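Local coordinates for protein EmGH1 (Erythrobacter marinus, PDB 5Z87) that probably hydrolyses beta-glucosidic bonds as a glycoside hydrolase of family 3, at residues V204-Q216 against P263-I275. Residues are numbered along the deposited sequence; the frame is centred on the assembly and turned at random.
Sequences VTVSAKAIVEGLQ and PPFRAAITEAGSI. With EDO (1,2-ethanediol), chain K.
The carboxamide of Q216 grips the turn after helix 263-270 at two points. OE1 takes the backbone N-H of I275 on a lone pair in its own plane, 2.9 Å from OE1 to N. On the other branch NE2 gives a hydrogen to G273 O, again 2.9 Å; G273 O lies in the amide plane, although the donor stands 55° above the G273 carbonyl plane. A water accepts from the same NE2 and donates to A272 O. Next along, V212 turns its CG1, anti to the backbone N (chi1 174°), onto A272 CB at 3.7 Å, with S274 beyond, while CG2 faces A268. A267 CB touches T205 CG2 (3.6 Å) on one side and K209 CD (3.8 Å) on another. The K209 chain kinks twice, which brings NZ to E271 OE1, a 2.9 Å salt bridge met nearly along the carboxylate C-O axis. At the far end T205 OG1 sits over P264, whose proline nitrogen has no hydrogen to offer; that hydroxyl bonds instead to P201 O. V204 CG1 rests on P264 CB. Two neighbouring outer helices of the TIM-barrel domain thus run roughly parallel, at 27°, and meet through alanines and a proline, with V212, K209 and Q216 reaching across. With both amide ends engaged, the Q216 flip is fixed, and its OE1 bridges I275 N, at the entry to strand 276-279, and T230 N of strand 229-235.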
ATOM      1  N   VAL A 204       3.947 -17.322  11.540  1.00 19.28           N
ATOM      2  CA  VAL A 204       3.656 -16.479  12.696  1.00 18.69           C
ATOM      3  C   VAL A 204       2.694 -17.189  13.645  1.00 18.23           C
ATOM      4  O   VAL A 204       2.803 -17.051  14.869  1.00 19.81           O
ATOM      5  CB  VAL A 204       3.111 -15.112  12.235  1.00 20.39           C
ATOM      6  CG1 VAL A 204       2.682 -14.274  13.414  1.00 17.88           C
ATOM      7  CG2 VAL A 204       4.158 -14.367  11.446  1.00 23.36           C
ATOM      8  N   THR A 205       1.782 -17.995  13.101  1.00 16.57           N
ATOM      9  CA  THR A 205       0.849 -18.762  13.922  1.00 21.22           C
ATOM     10  C   THR A 205       1.575 -19.851  14.701  1.00 26.27           C
ATOM     11  O   THR A 205       1.353 -20.029  15.906  1.00 21.96           O
ATOM     12  CB  THR A 205      -0.240 -19.361  13.029  1.00 19.34           C
ATOM     13  OG1 THR A 205      -1.051 -18.297  12.521  1.00 18.17           O
ATOM     14  CG2 THR A 205      -1.114 -20.355  13.792  1.00 19.95           C
ATOM     15  N   VAL A 206       2.461 -20.581  14.023  1.00 23.00           N
ATOM     16  CA  VAL A 206       3.231 -21.623  14.688  1.00 19.67           C
ATOM     17  C   VAL A 206       4.131 -21.010  15.749  1.00 23.66           C
ATOM     18  O   VAL A 206       4.237 -21.521  16.870  1.00 27.16           O
ATOM     19  CB  VAL A 206       4.034 -22.422  13.647  1.00 28.73           C
ATOM     20  CG1 VAL A 206       5.128 -23.220  14.327  1.00 26.03           C
ATOM     21  CG2 VAL A 206       3.099 -23.322  12.842  1.00 22.31           C
ATOM     22  N   SER A 207       4.765 -19.886  15.423  1.00 20.43           N
ATOM     23  CA  SER A 207       5.618 -19.221  16.395  1.00 22.04           C
ATOM     24  C   SER A 207       4.810 -18.697  17.576  1.00 23.68           C
ATOM     25  O   SER A 207       5.233 -18.839  18.728  1.00 24.36           O
ATOM     26  CB  SER A 207       6.390 -18.087  15.725  1.00 16.71           C
ATOM     27  OG  SER A 207       7.041 -18.550  14.555  1.00 23.01           O
ATOM     28  N   ALA A 208       3.646 -18.088  17.310  1.00 21.66           N
ATOM     29  CA  ALA A 208       2.836 -17.519  18.389  1.00 22.16           C
ATOM     30  C   ALA A 208       2.444 -18.582  19.412  1.00 24.19           C
ATOM     31  O   ALA A 208       2.514 -18.340  20.623  1.00 17.99           O
ATOM     32  CB  ALA A 208       1.583 -16.847  17.817  1.00 16.48           C
ATOM     33  N   LYS A 209       2.043 -19.769  18.940  1.00 18.55           N
ATOM     34  CA  LYS A 209       1.680 -20.852  19.845  1.00 20.52           C
ATOM     35  C   LYS A 209       2.869 -21.305  20.678  1.00 27.19           C
ATOM     36  O   LYS A 209       2.717 -21.623  21.861  1.00 24.94           O
ATOM     37  CB  LYS A 209       1.128 -22.042  19.067  1.00 18.15           C
ATOM     38  CG  LYS A 209      -0.046 -21.717  18.183  1.00 24.52           C
ATOM     39  CD  LYS A 209      -1.006 -22.878  18.079  1.00 27.87           C
ATOM     40  CE  LYS A 209      -0.391 -24.087  17.442  1.00 34.11           C
ATOM     41  NZ  LYS A 209      -1.159 -25.291  17.891  1.00 45.95           N
ATOM     42  N   ALA A 210       4.055 -21.384  20.068  1.00 23.96           N
ATOM     43  CA  ALA A 210       5.216 -21.857  20.813  1.00 24.06           C
ATOM     44  C   ALA A 210       5.659 -20.830  21.849  1.00 22.33           C
ATOM     45  O   ALA A 210       6.059 -21.197  22.958  1.00 23.87           O
ATOM     46  CB  ALA A 210       6.361 -22.192  19.858  1.00 20.71           C
ATOM     47  N   ILE A 211       5.587 -19.542  21.503  1.00 19.55           N
ATOM     48  CA  ILE A 211       5.917 -18.480  22.451  1.00 22.29           C
ATOM     49  C   ILE A 211       4.949 -18.495  23.625  1.00 21.98           C
ATOM     50  O   ILE A 211       5.357 -18.390  24.787  1.00 23.53           O
ATOM     51  CB  ILE A 211       5.908 -17.101  21.762  1.00 18.74           C
ATOM     52  CG1 ILE A 211       6.932 -17.024  20.629  1.00 19.41           C
ATOM     53  CG2 ILE A 211       6.162 -15.978  22.804  1.00 16.19           C
ATOM     54  CD1 ILE A 211       6.651 -15.878  19.649  1.00 24.62           C
ATOM     55  N   VAL A 212       3.648 -18.560  23.337  1.00 24.18           N
ATOM     56  CA  VAL A 212       2.667 -18.529  24.418  1.00 20.18           C
ATOM     57  C   VAL A 212       2.846 -19.751  25.308  1.00 22.59           C
ATOM     58  O   VAL A 212       2.846 -19.648  26.540  1.00 22.78           O
ATOM     59  CB  VAL A 212       1.228 -18.430  23.866  1.00 23.33           C
ATOM     60  CG1 VAL A 212       0.196 -18.546  25.000  1.00 18.36           C
ATOM     61  CG2 VAL A 212       1.014 -17.126  23.118  1.00 17.70           C
ATOM     62  N   GLU A 213       3.048 -20.918  24.701  0.57 21.13           N
ATOM     63  CA  GLU A 213       3.202 -22.126  25.494  0.57 24.74           C
ATOM     64  C   GLU A 213       4.552 -22.180  26.204  0.57 26.59           C
ATOM     65  O   GLU A 213       4.681 -22.904  27.194  0.57 27.82           O
ATOM     66  CB  GLU A 213       2.945 -23.349  24.601  0.57 24.95           C
ATOM     67  CG  GLU A 213       1.444 -23.458  24.239  0.57 27.46           C
ATOM     68  CD  GLU A 213       1.084 -24.584  23.278  0.57 33.57           C
ATOM     69  OE1 GLU A 213       1.765 -24.759  22.237  0.57 31.98           O
ATOM     70  OE2 GLU A 213       0.078 -25.277  23.557  0.57 33.96           O
ATOM     71  N   GLY A 214       5.543 -21.406  25.753  1.00 29.53           N
ATOM     72  CA  GLY A 214       6.780 -21.256  26.498  1.00 25.03           C
ATOM     73  C   GLY A 214       6.663 -20.290  27.662  1.00 23.09           C
ATOM     74  O   GLY A 214       7.169 -20.560  28.752  1.00 29.31           O
ATOM     75  N   LEU A 215       6.001 -19.151  27.449  1.00 21.69           N
ATOM     76  CA  LEU A 215       5.902 -18.147  28.503  1.00 21.98           C
ATOM     77  C   LEU A 215       4.869 -18.523  29.567  1.00 23.29           C
ATOM     78  O   LEU A 215       5.067 -18.242  30.752  1.00 18.08           O
ATOM     79  CB  LEU A 215       5.568 -16.782  27.896  1.00 17.93           C
ATOM     80  CG  LEU A 215       6.726 -16.013  27.253  1.00 19.90           C
ATOM     81  CD1 LEU A 215       6.193 -14.816  26.455  1.00 20.27           C
ATOM     82  CD2 LEU A 215       7.730 -15.552  28.313  1.00 16.01           C
ATOM     83  N   GLN A 216       3.757 -19.138  29.161  1.00 21.34           N
ATOM     84  CA  GLN A 216       2.665 -19.466  30.069  1.00 23.98           C
ATOM     85  C   GLN A 216       2.649 -20.924  30.492  1.00 29.00           C
ATOM     86  O   GLN A 216       1.967 -21.258  31.466  1.00 24.93           O
ATOM     87  CB  GLN A 216       1.303 -19.152  29.425  1.00 19.08           C
ATOM     88  CG  GLN A 216       1.011 -17.673  29.202  1.00 17.10           C
ATOM     89  CD  GLN A 216      -0.471 -17.385  28.939  1.00 22.93           C
ATOM     90  OE1 GLN A 216      -0.922 -16.239  29.054  1.00 19.24           O
ATOM     91  NE2 GLN A 216      -1.231 -18.426  28.589  1.00 18.63           N
ATOM     92  N   PRO A 263      -5.130 -15.159  12.064  1.00 17.55           N
ATOM     93  CA  PRO A 263      -4.874 -16.587  12.412  1.00 18.13           C
ATOM     94  C   PRO A 263      -3.886 -16.763  13.558  1.00 22.91           C
ATOM     95  O   PRO A 263      -4.078 -17.657  14.402  1.00 20.37           O
ATOM     96  CB  PRO A 263      -4.345 -17.187  11.101  1.00 16.89           C
ATOM     97  CG  PRO A 263      -5.047 -16.369  10.037  1.00 17.57           C
ATOM     98  CD  PRO A 263      -5.125 -14.963  10.593  1.00 13.51           C
ATOM     99  N   PRO A 264      -2.819 -15.958  13.652  1.00 19.68           N
ATOM    100  CA  PRO A 264      -1.949 -16.114  14.837  1.00 18.19           C
ATOM    101  C   PRO A 264      -2.624 -15.719  16.135  1.00 17.60           C
ATOM    102  O   PRO A 264      -2.415 -16.380  17.164  1.00 18.64           O
ATOM    103  CB  PRO A 264      -0.738 -15.219  14.521  1.00 17.04           C
ATOM    104  CG  PRO A 264      -1.174 -14.332  13.403  1.00 18.45           C
ATOM    105  CD  PRO A 264      -2.179 -15.114  12.623  1.00 15.99           C
ATOM    106  N   PHE A 265      -3.420 -14.649  16.125  1.00 20.87           N
ATOM    107  CA  PHE A 265      -4.201 -14.294  17.306  1.00 17.68           C
ATOM    108  C   PHE A 265      -5.199 -15.396  17.640  1.00 22.51           C
ATOM    109  O   PHE A 265      -5.341 -15.788  18.802  1.00 23.18           O
ATOM    110  CB  PHE A 265      -4.934 -12.972  17.082  1.00 21.30           C
ATOM    111  CG  PHE A 265      -4.051 -11.756  17.182  1.00 22.37           C
ATOM    112  CD1 PHE A 265      -3.733 -11.213  18.423  1.00 17.33           C
ATOM    113  CD2 PHE A 265      -3.571 -11.130  16.031  1.00 16.47           C
ATOM    114  CE1 PHE A 265      -2.926 -10.090  18.515  1.00 16.55           C
ATOM    115  CE2 PHE A 265      -2.764 -10.009  16.118  1.00 14.74           C
ATOM    116  CZ  PHE A 265      -2.435  -9.483  17.358  1.00 14.24           C
ATOM    117  N   ARG A 266      -5.895 -15.916  16.627  1.00 20.69           N
ATOM    118  CA  ARG A 266      -6.878 -16.957  16.896  1.00 22.95           C
ATOM    119  C   ARG A 266      -6.221 -18.175  17.529  1.00 27.03           C
ATOM    120  O   ARG A 266      -6.759 -18.752  18.481  1.00 21.25           O
ATOM    121  CB  ARG A 266      -7.611 -17.358  15.618  1.00 22.85           C
ATOM    122  CG  ARG A 266      -8.729 -18.364  15.874  1.00 21.83           C
ATOM    123  CD  ARG A 266      -9.473 -18.717  14.590  1.00 29.55           C
ATOM    124  NE  ARG A 266     -10.536 -19.689  14.835  1.00 38.56           N
ATOM    125  CZ  ARG A 266     -11.832 -19.478  14.614  1.00 39.99           C
ATOM    126  NH1 ARG A 266     -12.252 -18.319  14.120  1.00 32.00           N
ATOM    127  NH2 ARG A 266     -12.710 -20.440  14.879  1.00 42.08           N
ATOM    128  N   ALA A 267      -5.047 -18.571  17.023  1.00 20.06           N
ATOM    129  CA  ALA A 267      -4.354 -19.721  17.586  1.00 20.19           C
ATOM    130  C   ALA A 267      -3.845 -19.431  18.998  1.00 23.68           C
ATOM    131  O   ALA A 267      -3.976 -20.271  19.892  1.00 23.22           O
ATOM    132  CB  ALA A 267      -3.204 -20.139  16.677  1.00 18.23           C
ATOM    133  N   ALA A 268      -3.247 -18.256  19.204  1.00 19.14           N
ATOM    134  CA  ALA A 268      -2.787 -17.863  20.533  1.00 22.72           C
ATOM    135  C   ALA A 268      -3.927 -17.870  21.545  1.00 29.25           C
ATOM    136  O   ALA A 268      -3.751 -18.311  22.687  1.00 22.89           O
ATOM    137  CB  ALA A 268      -2.157 -16.469  20.479  1.00 16.36           C
ATOM    138  N   ILE A 269      -5.097 -17.370  21.144  1.00 24.48           N
ATOM    139  CA  ILE A 269      -6.203 -17.185  22.071  1.00 19.80           C
ATOM    140  C   ILE A 269      -6.932 -18.504  22.311  1.00 26.06           C
ATOM    141  O   ILE A 269      -7.099 -18.928  23.459  1.00 32.28           O
ATOM    142  CB  ILE A 269      -7.159 -16.100  21.542  1.00 20.22           C
ATOM    143  CG1 ILE A 269      -6.492 -14.723  21.579  1.00 20.65           C
ATOM    144  CG2 ILE A 269      -8.454 -16.095  22.327  1.00 18.33           C
ATOM    145  CD1 ILE A 269      -6.321 -14.143  22.975  1.00 18.59           C
ATOM    146  N   THR A 270      -7.352 -19.187  21.239  1.00 21.73           N
ATOM    147  CA  THR A 270      -8.210 -20.361  21.360  1.00 23.99           C
ATOM    148  C   THR A 270      -7.459 -21.681  21.476  1.00 24.91           C
ATOM    149  O   THR A 270      -8.082 -22.686  21.822  1.00 28.66           O
ATOM    150  CB  THR A 270      -9.155 -20.499  20.160  1.00 24.48           C
ATOM    151  OG1 THR A 270      -8.395 -20.886  19.007  1.00 25.89           O
ATOM    152  CG2 THR A 270      -9.939 -19.209  19.882  1.00 18.03           C
ATOM    153  N   GLU A 271      -6.171 -21.739  21.157  1.00 21.02           N
ATOM    154  CA  GLU A 271      -5.442 -23.000  21.253  1.00 24.74           C
ATOM    155  C   GLU A 271      -4.377 -22.981  22.339  1.00 27.26           C
ATOM    156  O   GLU A 271      -4.308 -23.905  23.147  1.00 29.23           O
ATOM    157  CB  GLU A 271      -4.784 -23.365  19.912  1.00 22.20           C
ATOM    158  CG  GLU A 271      -5.722 -23.656  18.750  1.00 26.19           C
ATOM    159  CD  GLU A 271      -4.953 -23.834  17.425  1.00 35.30           C
ATOM    160  OE1 GLU A 271      -3.821 -24.363  17.449  1.00 39.84           O
ATOM    161  OE2 GLU A 271      -5.468 -23.430  16.361  1.00 37.10           O
ATOM    162  N   ALA A 272      -3.522 -21.958  22.369  1.00 25.14           N
ATOM    163  CA  ALA A 272      -2.470 -21.892  23.376  1.00 26.08           C
ATOM    164  C   ALA A 272      -2.931 -21.252  24.678  1.00 26.98           C
ATOM    165  O   ALA A 272      -2.234 -21.383  25.689  1.00 26.83           O
ATOM    166  CB  ALA A 272      -1.256 -21.124  22.836  1.00 21.54           C
ATOM    167  N   GLY A 273      -4.067 -20.554  24.674  1.00 26.82           N
ATOM    168  CA  GLY A 273      -4.644 -20.060  25.910  1.00 21.63           C
ATOM    169  C   GLY A 273      -4.011 -18.804  26.461  1.00 23.90           C
ATOM    170  O   GLY A 273      -3.957 -18.637  27.687  1.00 23.51           O
ATOM    171  N   SER A 274      -3.508 -17.925  25.591  1.00 21.36           N
ATOM    172  CA  SER A 274      -3.023 -16.621  26.026  1.00 23.51           C
ATOM    173  C   SER A 274      -4.043 -15.965  26.953  1.00 17.16           C
ATOM    174  O   SER A 274      -5.235 -15.936  26.656  1.00 23.87           O
ATOM    175  CB  SER A 274      -2.745 -15.731  24.802  1.00 19.43           C
ATOM    176  OG  SER A 274      -2.310 -14.424  25.169  1.00 14.87           O
ATOM    177  N   ILE A 275      -3.566 -15.457  28.085  1.00 20.45           N
ATOM    178  CA  ILE A 275      -4.442 -14.855  29.081  1.00 19.29           C
ATOM    179  C   ILE A 275      -4.744 -13.405  28.726  1.00 18.67           C
ATOM    180  O   ILE A 275      -5.841 -12.901  29.004  1.00 18.92           O
ATOM    181  CB  ILE A 275      -3.786 -14.982  30.476  1.00 22.28           C
ATOM    182  CG1 ILE A 275      -3.751 -16.432  30.945  1.00 24.32           C
ATOM    183  CG2 ILE A 275      -4.491 -14.131  31.530  1.00 19.26           C
ATOM    184  CD1 ILE A 275      -2.920 -16.622  32.217  1.00 18.20           C
TER
HETATM  185  C1  EDO K 809     -15.976 -17.921  13.821  1.00 35.10           C
HETATM  186  O1  EDO K 809     -16.988 -17.478  12.909  1.00 50.78           O
HETATM  187  C2  EDO K 809     -16.429 -19.247  14.426  1.00 43.80           C
HETATM  188  O2  EDO K 809     -15.900 -20.345  13.669  1.00 52.28           O
HETATM  189  O   HOH W   1      -2.478 -26.638  22.248  1.00 47.07           O
HETATM  190  O   HOH W   2      -1.223 -21.403  28.197  1.00 21.93           O